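Local structure of Cag-Z (Helicobacter pylori, 1S2X) at residues D8-N13 / K95-S100; S26-A31 / S131-S136; T44-S49 / S136-E141; N82-S87 / G176-I181; D125-I130 / E170-I175. The protein is of unknown molecular function but is encoded in the cag pathogenicity island, which specifies a type IV secretion system that it may serve. The protein carries 1 engineered substitution. All blocks are in the same frame, centred on the assembly; numbering follows the deposited sequence.

Contact 1 (D8-N13 / K95-S100); sequences DELGFN and KTFAES. Engineered in segment 8-13: D8 (natural residue Met).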
# COMPACT_ATOMS: atom_id res chain seq x y z
N ASP A 8 29.12 -2.14 6.94
CA ASP A 8 28.03 -3.12 6.93
C ASP A 8 26.71 -2.53 7.43
O ASP A 8 25.86 -3.23 7.96
CB ASP A 8 28.40 -4.34 7.76
CG ASP A 8 29.04 -4.01 9.09
OD1 ASP A 8 29.74 -2.98 9.20
OD2 ASP A 8 28.83 -4.80 10.05
N GLU A 9 26.54 -1.23 7.26
CA GLU A 9 25.24 -0.63 7.56
C GLU A 9 24.67 0.02 6.31
O GLU A 9 23.80 0.89 6.34
CB GLU A 9 25.37 0.36 8.72
CG GLU A 9 24.83 -0.19 10.04
CD GLU A 9 23.32 -0.33 10.05
OE1 GLU A 9 22.64 0.70 9.84
OE2 GLU A 9 22.81 -1.45 10.26
N LEU A 10 25.17 -0.44 5.16
CA LEU A 10 24.80 0.01 3.84
C LEU A 10 23.96 -1.05 3.11
O LEU A 10 23.98 -2.21 3.53
CB LEU A 10 26.04 0.28 3.00
CG LEU A 10 26.92 1.46 3.40
CD1 LEU A 10 27.96 1.74 2.33
CD2 LEU A 10 26.05 2.68 3.68
N GLY A 11 23.27 -0.64 2.05
CA GLY A 11 22.51 -1.60 1.26
C GLY A 11 21.07 -1.73 1.73
O GLY A 11 20.44 -2.74 1.44
N PHE A 12 20.61 -0.72 2.45
CA PHE A 12 19.26 -0.65 3.00
C PHE A 12 18.83 -1.99 3.61
O PHE A 12 17.90 -2.60 3.11
CB PHE A 12 18.29 -0.22 1.90
CG PHE A 12 16.94 0.22 2.43
CD1 PHE A 12 16.84 1.00 3.57
CD2 PHE A 12 15.77 -0.17 1.78
CE1 PHE A 12 15.62 1.41 4.07
CE2 PHE A 12 14.54 0.24 2.28
CZ PHE A 12 14.46 1.02 3.41
N ASN A 13 19.54 -2.38 4.65
CA ASN A 13 19.51 -3.55 5.47
C ASN A 13 18.10 -3.89 5.96
O ASN A 13 17.26 -3.00 6.02
CB ASN A 13 20.36 -3.38 6.74
CG ASN A 13 21.83 -3.68 6.57
OD1 ASN A 13 22.24 -4.34 5.61
ND2 ASN A 13 22.65 -3.20 7.50
N LYS A 95 23.41 6.01 -0.12
CA LYS A 95 24.00 6.20 -1.44
C LYS A 95 25.13 7.22 -1.39
O LYS A 95 26.19 7.03 -1.99
CB LYS A 95 22.96 6.64 -2.47
CG LYS A 95 23.32 6.19 -3.88
CD LYS A 95 22.44 6.84 -4.94
CE LYS A 95 23.24 7.83 -5.78
NZ LYS A 95 22.82 7.81 -7.20
N THR A 96 24.90 8.32 -0.68
CA THR A 96 25.95 9.34 -0.66
C THR A 96 27.19 8.82 0.07
O THR A 96 28.28 8.90 -0.49
CB THR A 96 25.47 10.64 0.00
OG1 THR A 96 24.25 11.08 -0.62
CG2 THR A 96 26.49 11.76 -0.21
N PHE A 97 27.01 8.30 1.27
CA PHE A 97 28.09 7.77 2.10
C PHE A 97 28.85 6.66 1.39
O PHE A 97 30.03 6.46 1.67
CB PHE A 97 27.58 7.23 3.44
CG PHE A 97 28.70 6.83 4.38
CD1 PHE A 97 29.31 7.76 5.20
CD2 PHE A 97 29.12 5.51 4.45
CE1 PHE A 97 30.33 7.41 6.06
CE2 PHE A 97 30.14 5.14 5.31
CZ PHE A 97 30.75 6.09 6.11
N ALA A 98 28.20 5.92 0.49
CA ALA A 98 28.97 4.91 -0.24
C ALA A 98 29.88 5.57 -1.28
O ALA A 98 31.02 5.15 -1.49
CB ALA A 98 28.07 3.89 -0.90
N GLU A 99 29.37 6.60 -1.94
CA GLU A 99 30.11 7.31 -2.98
C GLU A 99 31.17 8.19 -2.33
O GLU A 99 32.07 8.71 -2.99
CB GLU A 99 29.20 8.16 -3.85
CG GLU A 99 27.98 7.46 -4.41
CD GLU A 99 26.93 8.42 -4.94
OE1 GLU A 99 26.63 9.41 -4.24
OE2 GLU A 99 26.42 8.15 -6.05
N SER A 100 31.07 8.36 -1.01
CA SER A 100 32.07 9.14 -0.29
C SER A 100 33.12 8.22 0.33
O SER A 100 34.16 8.68 0.80
CB SER A 100 31.42 9.99 0.81
OG SER A 100 30.62 11.04 0.28
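L10 and A98 mark the closest approach of the two backbones, with CA of L10 7.6 Å from CA of A98. Segment 8-13 is an irregular loop running into helix 14-23, whereas 95-100 lies near the C-terminal end of the long helix 74-101. The loop changes course at G11, which takes a positive phi of 92°, and F12 follows it with positive phi as well. The CB of L10 points toward the helix, and a chi1 of -68°, with CG trans to the carbonyl carbon, carries the two methyl branches across the gap. CD1 of L10 rests on CB of A98 at 3.9 Å. The other branch, CD2 of L10, approaches CD2 of the F97 ring obliquely at 4.2 Å. The join is purely apolar, with no hydrogen bond between the segments; A98 and L10 are buried, while F97 is exposed. Inside the loop, the amide of N13 ties the chain back on itself. Its ND2 donates to O of D8, an engineered residue, at 3.2 Å with an N-H...O angle of 159°. The same ND2 reaches OE2 of E9 at 3.3 Å, coming from above the carboxylate plane although both acceptors lie in the plane of the N13 amide. Beyond the pair, the backbone N of F12 is bonded to E94 on helix 74-101, and O of G11 to N118 on helix 105-135. L10 also touches E94 and F111, so the loop lies against both helices, which themselves meet through A98 and L108.

Contact 2 (S26-A31 / S131-S136); sequences SLMRNA and SDLVAS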
# COMPACT_ATOMS: atom_id res chain seq x y z
N SER A 26 2.26 3.73 13.12
CA SER A 26 1.08 4.18 13.85
C SER A 26 -0.15 4.27 12.96
O SER A 26 -1.25 3.93 13.41
CB SER A 26 1.28 5.55 14.53
OG SER A 26 0.09 5.88 15.24
N LEU A 27 0.02 4.73 11.72
CA LEU A 27 -1.19 4.85 10.91
C LEU A 27 -1.84 3.49 10.67
O LEU A 27 -3.04 3.42 10.40
CB LEU A 27 -0.88 5.57 9.60
CG LEU A 27 -1.07 7.09 9.63
CD1 LEU A 27 -0.73 7.69 8.27
CD2 LEU A 27 -2.50 7.45 10.03
N MSE A 28 -1.07 2.42 10.78
CA MSE A 28 -1.50 1.07 10.45
C MSE A 28 -1.98 0.30 11.67
O MSE A 28 -2.42 -0.84 11.55
CB MSE A 28 -0.33 0.30 9.80
CG MSE A 28 0.04 0.94 8.47
SE MSE A 28 -1.42 1.10 7.42
CE MSE A 28 -1.67 -0.63 6.99
N ARG A 29 -1.88 0.94 12.84
CA ARG A 29 -2.23 0.23 14.06
C ARG A 29 -3.66 -0.31 14.00
O ARG A 29 -4.59 0.46 13.82
CB ARG A 29 -2.07 1.15 15.28
CG ARG A 29 -0.63 1.25 15.76
CD ARG A 29 -0.47 2.32 16.82
NE ARG A 29 0.47 1.90 17.86
CZ ARG A 29 0.25 2.02 19.17
NH1 ARG A 29 1.15 1.60 20.05
NH2 ARG A 29 -0.87 2.58 19.59
N ASN A 30 -3.78 -1.63 14.13
CA ASN A 30 -5.05 -2.33 14.23
C ASN A 30 -5.83 -2.35 12.93
O ASN A 30 -7.03 -2.65 12.95
CB ASN A 30 -5.90 -1.68 15.33
CG ASN A 30 -5.63 -2.34 16.68
OD1 ASN A 30 -6.56 -2.72 17.39
ND2 ASN A 30 -4.35 -2.48 17.02
N ALA A 31 -5.19 -2.04 11.81
CA ALA A 31 -5.87 -1.99 10.52
C ALA A 31 -6.63 -3.27 10.20
O ALA A 31 -7.78 -3.24 9.76
CB ALA A 31 -4.88 -1.71 9.42
N SER A 131 -2.66 -2.30 -0.58
CA SER A 131 -3.63 -2.45 -1.65
C SER A 131 -4.57 -3.64 -1.42
O SER A 131 -5.79 -3.51 -1.58
CB SER A 131 -2.93 -2.62 -3.00
OG SER A 131 -3.93 -2.72 -4.00
N ASP A 132 -4.03 -4.78 -1.03
CA ASP A 132 -4.81 -5.96 -0.68
C ASP A 132 -5.76 -5.68 0.48
O ASP A 132 -6.92 -6.07 0.48
CB ASP A 132 -3.87 -7.11 -0.32
CG ASP A 132 -3.21 -7.77 -1.51
OD1 ASP A 132 -2.27 -8.56 -1.30
OD2 ASP A 132 -3.62 -7.52 -2.66
N LEU A 133 -5.30 -4.97 1.52
CA LEU A 133 -6.21 -4.66 2.62
C LEU A 133 -7.37 -3.79 2.17
O LEU A 133 -8.52 -3.99 2.56
CB LEU A 133 -5.43 -3.97 3.74
CG LEU A 133 -6.23 -3.43 4.93
CD1 LEU A 133 -6.73 -4.55 5.82
CD2 LEU A 133 -5.34 -2.46 5.72
N VAL A 134 -7.10 -2.78 1.34
CA VAL A 134 -8.20 -1.88 0.99
C VAL A 134 -9.22 -2.59 0.11
O VAL A 134 -10.42 -2.38 0.26
CB VAL A 134 -7.67 -0.61 0.30
CG1 VAL A 134 -8.81 0.22 -0.27
CG2 VAL A 134 -6.87 0.22 1.30
N ALA A 135 -8.70 -3.43 -0.77
CA ALA A 135 -9.54 -4.23 -1.63
C ALA A 135 -10.43 -5.16 -0.80
O ALA A 135 -11.56 -5.45 -1.20
CB ALA A 135 -8.72 -5.05 -2.62
N SER A 136 -9.95 -5.65 0.34
CA SER A 136 -10.77 -6.55 1.16
C SER A 136 -11.96 -5.89 1.83
O SER A 136 -12.71 -6.63 2.48
CB SER A 136 -9.89 -7.20 2.24
OG SER A 136 -9.80 -6.30 3.34
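L133 reaches across from helix 105-135 and touches A31 and M28 with a single methyl. Its CD2 lies 3.8 Å from CB of A31, and the terminal CE of the selenomethionine M28 comes to 4.3 Å from that same CD2 of L133. With CG and the backbone N on far sides of the first side-chain bond (chi1 174°), the leucine extends from the helix toward the loop. The CB of A31 points toward the helix. M28 starts out across the line of approach, but its chain is curled at all three torsions, and this brings CE round to the leucine. The contact is small and wholly apolar, with no hydrogen bond between the segments. The loop that presents M28 and A31 is a pair of overlapping beta turns linking helices 14-23 and 31-43 in this all-helical protein. The first is a type I turn from S26 to R29, closed by N of R29 to O of S26 at 3.1 Å. The second, a type II turn from M28 to A31, has N of A31 bonded to O of M28 at 3.0 Å, with N30 at the positive phi of 71° that its third position requires. On the other side, OG of S136 folds back onto O of L133 at 2.8 Å, a polar tie just where helix 105-135 ends. Further out, O of S136 accepts a bond from R35 of helix 31-43. M28 lies against Y76 and Y79 of helix 74-101 as well as R129 and I130 of helix 105-135, and A31 also leans on Y76.

Contact 3 (T44-S49 / S136-E141); sequences TSLKDS and SYLPRE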
# COMPACT_ATOMS: atom_id res chain seq x y z
N THR A 44 -21.81 -8.34 6.10
CA THR A 44 -22.22 -9.73 5.86
C THR A 44 -23.53 -9.83 5.08
O THR A 44 -23.72 -10.77 4.30
CB THR A 44 -22.38 -10.49 7.19
OG1 THR A 44 -23.31 -9.78 8.01
CG2 THR A 44 -21.06 -10.55 7.96
N SER A 45 -24.46 -8.90 5.25
CA SER A 45 -25.74 -8.93 4.54
C SER A 45 -25.62 -8.81 3.02
O SER A 45 -26.58 -9.16 2.31
CB SER A 45 -26.66 -7.84 5.08
OG SER A 45 -26.30 -6.55 4.61
N LEU A 46 -24.50 -8.36 2.46
CA LEU A 46 -24.33 -8.36 1.01
C LEU A 46 -24.62 -9.74 0.41
O LEU A 46 -25.13 -9.89 -0.70
CB LEU A 46 -22.91 -7.98 0.59
CG LEU A 46 -22.45 -6.56 0.90
CD1 LEU A 46 -20.96 -6.44 0.60
CD2 LEU A 46 -23.31 -5.56 0.13
N LYS A 47 -24.27 -10.76 1.18
CA LYS A 47 -24.46 -12.15 0.77
C LYS A 47 -25.93 -12.46 0.60
O LYS A 47 -26.33 -13.32 -0.19
CB LYS A 47 -23.81 -13.06 1.81
CG LYS A 47 -23.86 -14.54 1.51
CD LYS A 47 -22.64 -15.27 2.05
CE LYS A 47 -21.74 -15.75 0.92
NZ LYS A 47 -22.54 -16.22 -0.26
N ASP A 48 -26.81 -11.76 1.33
CA ASP A 48 -28.23 -12.04 1.12
C ASP A 48 -28.86 -11.09 0.11
O ASP A 48 -30.09 -10.93 0.13
CB ASP A 48 -29.00 -11.98 2.44
CG ASP A 48 -28.42 -12.91 3.49
OD1 ASP A 48 -28.37 -12.51 4.67
OD2 ASP A 48 -27.99 -14.03 3.14
N SER A 49 -28.06 -10.45 -0.75
CA SER A 49 -28.69 -9.55 -1.73
C SER A 49 -29.67 -10.32 -2.61
O SER A 49 -29.39 -11.43 -3.07
CB SER A 49 -27.62 -8.85 -2.58
OG SER A 49 -26.62 -8.24 -1.77
N SER A 136 -9.95 -5.65 0.34
CA SER A 136 -10.77 -6.55 1.16
C SER A 136 -11.96 -5.89 1.83
O SER A 136 -12.71 -6.63 2.48
CB SER A 136 -9.89 -7.20 2.24
OG SER A 136 -9.80 -6.30 3.34
N TYR A 137 -12.18 -4.57 1.72
CA TYR A 137 -13.42 -3.94 2.23
C TYR A 137 -14.64 -4.23 1.37
O TYR A 137 -15.80 -3.93 1.68
CB TYR A 137 -13.21 -2.42 2.34
CG TYR A 137 -12.58 -2.06 3.68
CD1 TYR A 137 -13.40 -1.70 4.74
CD2 TYR A 137 -11.21 -2.09 3.86
CE1 TYR A 137 -12.87 -1.37 5.98
CE2 TYR A 137 -10.66 -1.76 5.09
CZ TYR A 137 -11.50 -1.41 6.13
OH TYR A 137 -10.97 -1.08 7.37
N LEU A 138 -14.44 -4.85 0.20
CA LEU A 138 -15.49 -5.55 -0.54
C LEU A 138 -15.20 -7.03 -0.28
O LEU A 138 -14.37 -7.63 -0.97
CB LEU A 138 -15.49 -5.24 -2.03
CG LEU A 138 -16.57 -5.98 -2.86
CD1 LEU A 138 -17.96 -5.61 -2.36
CD2 LEU A 138 -16.42 -5.70 -4.35
N PRO A 139 -15.81 -7.59 0.76
CA PRO A 139 -15.33 -8.88 1.25
C PRO A 139 -15.78 -9.98 0.29
O PRO A 139 -16.96 -10.21 0.08
CB PRO A 139 -16.00 -9.00 2.62
CG PRO A 139 -17.26 -8.21 2.48
CD PRO A 139 -16.95 -7.09 1.53
N ARG A 140 -14.82 -10.66 -0.30
CA ARG A 140 -15.17 -11.71 -1.26
C ARG A 140 -16.06 -12.76 -0.62
O ARG A 140 -16.88 -13.38 -1.30
CB ARG A 140 -13.91 -12.39 -1.80
CG ARG A 140 -13.84 -12.51 -3.31
CD ARG A 140 -15.14 -13.01 -3.93
NE ARG A 140 -15.05 -13.09 -5.39
CZ ARG A 140 -15.94 -13.64 -6.21
NH1 ARG A 140 -17.06 -14.20 -5.76
NH2 ARG A 140 -15.71 -13.63 -7.51
N GLU A 141 -15.91 -12.99 0.68
CA GLU A 141 -16.68 -14.11 1.22
C GLU A 141 -18.16 -13.79 1.44
O GLU A 141 -18.87 -14.75 1.78
CB GLU A 141 -16.02 -14.59 2.52
CG GLU A 141 -16.19 -13.65 3.70
CD GLU A 141 -15.04 -12.68 3.87
OE1 GLU A 141 -14.88 -12.16 5.00
OE2 GLU A 141 -14.30 -12.42 2.90
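L46 and P139 set their side chains at about a right angle, with CD1 of L46 4.2 Å from CD of the proline ring. That methyl also meets the end of L138, whose CD1 lies 4.3 Å from CD1 of L46; one leucine branch thus serves both neighbours. The CB of L46 points toward segment 136-141. K47 leaves the loop in another direction. Its chain sets out with CG anti to the backbone N (chi1 -177°), and bends at the next three torsions lay it beside the carbonyl of E141. There CE of K47 comes to 3.2 Å from O of E141, and CD of K47 to 3.8 Å from the same oxygen. Around this join of two interhelical loops, L46 also packs on V59 of helix 52-68, and L138 on A155 and F156 of helix 149-158. No hydrogen bond crosses between the two segments. The apolar half is buried, whereas K47 and E141 are exposed; there CE, next to the charged nitrogen, may be polarised enough to give the carbonyl a weak electrostatic attraction.

Contact 4 (N82-S87 / G176-I181); sequences NLVLAS and GTKYII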
# COMPACT_ATOMS: atom_id res chain seq x y z
N ASN A 82 4.54 8.47 3.51
CA ASN A 82 5.51 8.63 4.58
C ASN A 82 6.60 7.57 4.52
O ASN A 82 7.79 7.85 4.61
CB ASN A 82 4.83 8.56 5.94
CG ASN A 82 3.83 9.68 6.13
OD1 ASN A 82 3.72 10.55 5.26
ND2 ASN A 82 3.13 9.66 7.26
N LEU A 83 6.17 6.32 4.38
CA LEU A 83 7.07 5.18 4.28
C LEU A 83 8.01 5.30 3.09
O LEU A 83 9.21 5.10 3.19
CB LEU A 83 6.26 3.87 4.14
CG LEU A 83 7.16 2.64 3.96
CD1 LEU A 83 7.03 1.74 5.18
CD2 LEU A 83 6.82 1.89 2.69
N VAL A 84 7.43 5.60 1.93
CA VAL A 84 8.22 5.72 0.71
C VAL A 84 9.26 6.83 0.84
O VAL A 84 10.41 6.63 0.42
CB VAL A 84 7.33 5.99 -0.51
CG1 VAL A 84 8.15 6.39 -1.73
CG2 VAL A 84 6.51 4.74 -0.80
N LEU A 85 8.84 7.95 1.41
CA LEU A 85 9.72 9.10 1.59
C LEU A 85 10.88 8.73 2.51
O LEU A 85 12.04 8.96 2.18
CB LEU A 85 8.93 10.29 2.12
CG LEU A 85 9.69 11.61 2.25
CD1 LEU A 85 10.19 12.10 0.89
CD2 LEU A 85 8.82 12.66 2.91
N ALA A 86 10.51 8.17 3.65
CA ALA A 86 11.45 7.80 4.70
C ALA A 86 12.48 6.78 4.20
O ALA A 86 13.63 6.87 4.64
CB ALA A 86 10.76 7.22 5.93
N SER A 87 12.06 5.89 3.33
CA SER A 87 12.86 4.86 2.68
C SER A 87 13.83 5.51 1.69
O SER A 87 15.00 5.13 1.60
CB SER A 87 11.97 3.84 1.97
OG SER A 87 11.32 2.96 2.87
N GLY A 176 8.89 4.42 -8.64
CA GLY A 176 9.57 4.19 -9.90
C GLY A 176 10.51 5.32 -10.27
O GLY A 176 11.63 5.12 -10.75
N THR A 177 10.08 6.56 -10.02
CA THR A 177 10.94 7.72 -10.22
C THR A 177 12.02 7.85 -9.16
O THR A 177 13.11 8.36 -9.42
CB THR A 177 10.11 9.01 -10.21
OG1 THR A 177 9.13 8.87 -11.23
CG2 THR A 177 10.98 10.22 -10.53
N LYS A 178 11.70 7.40 -7.95
CA LYS A 178 12.70 7.48 -6.89
C LYS A 178 13.73 6.37 -7.09
O LYS A 178 14.90 6.50 -6.75
CB LYS A 178 12.04 7.42 -5.52
CG LYS A 178 11.41 8.73 -5.05
CD LYS A 178 10.61 8.52 -3.78
CE LYS A 178 10.54 9.77 -2.92
NZ LYS A 178 9.41 10.66 -3.33
N TYR A 179 13.25 5.26 -7.65
CA TYR A 179 14.14 4.16 -8.00
C TYR A 179 15.14 4.64 -9.05
O TYR A 179 16.32 4.33 -8.95
CB TYR A 179 13.37 2.95 -8.53
CG TYR A 179 14.26 1.87 -9.09
CD1 TYR A 179 14.49 1.74 -10.45
CD2 TYR A 179 14.87 0.96 -8.23
CE1 TYR A 179 15.31 0.74 -10.95
CE2 TYR A 179 15.69 -0.04 -8.71
CZ TYR A 179 15.90 -0.14 -10.07
OH TYR A 179 16.71 -1.14 -10.55
N ILE A 180 14.62 5.34 -10.05
CA ILE A 180 15.47 5.92 -11.09
C ILE A 180 16.61 6.68 -10.42
O ILE A 180 17.79 6.40 -10.60
CB ILE A 180 14.69 6.89 -11.99
CG1 ILE A 180 13.70 6.19 -12.93
CG2 ILE A 180 15.64 7.76 -12.80
CD1 ILE A 180 13.78 4.68 -12.85
N ILE A 181 16.20 7.66 -9.62
CA ILE A 181 17.16 8.50 -8.91
C ILE A 181 18.18 7.68 -8.14
O ILE A 181 19.38 7.83 -8.35
CB ILE A 181 16.42 9.48 -7.97
CG1 ILE A 181 15.39 10.37 -8.67
CG2 ILE A 181 17.40 10.33 -7.19
CD1 ILE A 181 14.93 11.52 -7.80
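V84 and L85 receive the aliphatic chain of K178 where helix 74-101 faces helix 161-183 in an elongated helical bundle, whose third long helix here is 105-135. CA of V84 and CA of K178, the nearest such pair, stand 9.0 Å apart, a gap that the lysine chain bridges. Early in segment 82-87, L83 turns to other partners and, like S87 one turn on, lies against F122 of helix 105-135 and I20 of helix 14-23. V84, buried, points toward K178, and its CG1 touches CD of K178 at 3.8 Å; of its two branches this is the one trans to the backbone N (chi1 168°). The two side chains cross obliquely. The CB of L85 points away from helix 161-183, but its CD1 lies to one side of the lysine end, 4.5 Å from CE of K178, a looser touch. K178 is nearly straight through its methylenes and turns only at the last bond (chi4 86°), so the chain lies against V84 and L85 while the charged end has partners of its own. NZ of K178 forms a salt bridge with D174, one turn back on its own helix, and the lysine makes a cation-pi interaction with Y88. No hydrogen bond joins the two segments. S87 closes segment 82-87 by gripping O of L83 twice: its N and its OG each lie 3.0 Å from O of L83, and they arrive from opposite faces of that carbonyl plane.

Contact 5 (D125-I130 / E170-I175); sequences DEVARI and EIVQDI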
# COMPACT_ATOMS: atom_id res chain seq x y z
N ASP A 125 6.33 -3.83 -1.96
CA ASP A 125 5.61 -4.85 -1.20
C ASP A 125 4.69 -4.19 -0.18
O ASP A 125 3.62 -4.69 0.14
CB ASP A 125 6.55 -5.80 -0.47
CG ASP A 125 7.33 -6.71 -1.40
OD1 ASP A 125 7.07 -6.73 -2.62
OD2 ASP A 125 8.24 -7.42 -0.90
N GLU A 126 5.10 -3.04 0.38
CA GLU A 126 4.18 -2.47 1.37
C GLU A 126 2.96 -1.87 0.68
O GLU A 126 1.86 -1.94 1.24
CB GLU A 126 4.86 -1.43 2.25
CG GLU A 126 5.64 -2.04 3.42
CD GLU A 126 4.71 -2.63 4.46
OE1 GLU A 126 4.75 -3.86 4.65
OE2 GLU A 126 3.92 -1.88 5.08
N VAL A 127 3.11 -1.31 -0.51
CA VAL A 127 1.97 -0.82 -1.28
C VAL A 127 1.02 -1.96 -1.66
O VAL A 127 -0.20 -1.80 -1.64
CB VAL A 127 2.39 -0.10 -2.58
CG1 VAL A 127 1.17 0.27 -3.40
CG2 VAL A 127 3.20 1.15 -2.29
N ALA A 128 1.53 -3.13 -2.02
CA ALA A 128 0.68 -4.28 -2.34
C ALA A 128 -0.06 -4.80 -1.12
O ALA A 128 -1.20 -5.27 -1.14
CB ALA A 128 1.51 -5.41 -2.93
N ARG A 129 0.60 -4.73 0.03
CA ARG A 129 -0.08 -5.20 1.24
C ARG A 129 -1.26 -4.28 1.55
O ARG A 129 -2.37 -4.70 1.87
CB ARG A 129 0.96 -5.24 2.35
CG ARG A 129 0.38 -5.46 3.73
CD ARG A 129 1.50 -5.65 4.75
NE ARG A 129 1.87 -4.37 5.35
CZ ARG A 129 1.20 -3.83 6.37
NH1 ARG A 129 0.15 -4.44 6.89
NH2 ARG A 129 1.60 -2.67 6.86
N ILE A 130 -0.99 -2.98 1.47
CA ILE A 130 -2.02 -1.99 1.75
C ILE A 130 -3.10 -2.08 0.67
O ILE A 130 -4.28 -1.95 0.99
CB ILE A 130 -1.50 -0.56 1.83
CG1 ILE A 130 -1.12 -0.11 3.25
CG2 ILE A 130 -2.51 0.42 1.25
CD1 ILE A 130 -0.25 -1.10 3.99
N GLU A 170 -0.39 6.43 -8.44
CA GLU A 170 0.52 7.58 -8.42
C GLU A 170 1.71 7.35 -7.50
O GLU A 170 2.84 7.76 -7.80
CB GLU A 170 -0.21 8.84 -7.96
CG GLU A 170 -1.42 9.19 -8.82
CD GLU A 170 -2.17 10.38 -8.23
OE1 GLU A 170 -2.20 10.50 -6.99
OE2 GLU A 170 -2.71 11.17 -9.03
N ILE A 171 1.47 6.70 -6.37
CA ILE A 171 2.56 6.37 -5.46
C ILE A 171 3.52 5.36 -6.07
O ILE A 171 4.74 5.52 -6.00
CB ILE A 171 2.03 5.83 -4.12
CG1 ILE A 171 1.28 6.86 -3.27
CG2 ILE A 171 3.17 5.21 -3.32
CD1 ILE A 171 1.05 6.38 -1.86
N VAL A 172 3.01 4.30 -6.69
CA VAL A 172 3.90 3.34 -7.35
C VAL A 172 4.71 4.06 -8.43
O VAL A 172 5.85 3.70 -8.74
CB VAL A 172 3.08 2.19 -7.95
CG1 VAL A 172 3.87 1.39 -8.98
CG2 VAL A 172 2.58 1.27 -6.83
N GLN A 173 4.10 5.09 -9.00
CA GLN A 173 4.74 5.83 -10.08
C GLN A 173 5.90 6.65 -9.54
O GLN A 173 6.94 6.78 -10.18
CB GLN A 173 3.76 6.73 -10.83
CG GLN A 173 3.11 6.06 -12.03
CD GLN A 173 2.11 6.92 -12.77
OE1 GLN A 173 0.98 7.10 -12.32
NE2 GLN A 173 2.51 7.45 -13.93
N ASP A 174 5.70 7.19 -8.34
CA ASP A 174 6.76 7.96 -7.70
C ASP A 174 7.89 7.07 -7.17
O ASP A 174 9.05 7.51 -7.18
CB ASP A 174 6.18 8.81 -6.58
CG ASP A 174 7.19 9.74 -5.95
OD1 ASP A 174 7.55 9.45 -4.78
OD2 ASP A 174 7.59 10.73 -6.59
N ILE A 175 7.57 5.87 -6.72
CA ILE A 175 8.55 4.87 -6.29
C ILE A 175 9.49 4.57 -7.46
O ILE A 175 10.71 4.51 -7.26
CB ILE A 175 7.88 3.58 -5.82
CG1 ILE A 175 7.25 3.67 -4.43
CG2 ILE A 175 8.85 2.41 -5.88
CD1 ILE A 175 6.37 2.48 -4.09
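V127 meets I171, V172 and I175 with aliphatic branches alone; within segment 125-130 two flat groups are paired, the guanidinium of R129 and the carboxylate of E126. CD1 of I130 lies over one face of the R129 guanidinium, 3.7 Å above its plane and offset toward the rim, while E126 takes the edge. The grip is side-on and doubled: NE of R129 bonds OE1 of E126 at 3.0 Å, and NH2 of R129 bonds OE2 of E126 at 3.0 Å, the latter on the syn lone pair and in the guanidinium plane. Y79 of helix 74-101 gives OE2 a further hydrogen bond, which should help hold the carboxylate. Helices 105-135 and 161-183 run antiparallel here, at 173°, with segment axes 11.0 Å apart, as in a helical bundle. From segment 125-130, V127 alone makes the contact. A chi1 of 175° sends its CG1 to CG2 of V172, 3.8 Å away. Its CG2 turns to the buried side, 3.9 Å from CD1 of I175, the two side chains meeting tip to tip, and 4.2 Å from CG2 of I171. I171 leans on Y77 and L80 of helix 74-101, and I175 on N120, T123 and C124 of helix 105-135.

Contacts 4 and 5 are nearest to each other, their centres 10 Å apart, and both use helix 161-183: CG2 of V84 lies 3.9 Å from CG1 of I175, so the two contacts join through apolar side chains. The centre of contact 5 lies about 5 Å from the centre of the chain. Contact 2 adjoins it through M28 against I130, with centres 13 Å apart. Contact 1 meets contact 4 where CZ of F12 lies 3.7 Å from OG of S87. Contact 3 shares S136 with contact 2 and occupies the far end of the molecule, its centre about 47 Å from that of contact 1, on the opposite side of the chain's centre. In the order 1, 4, 5, 2, 3 the contacts follow the length of the protein.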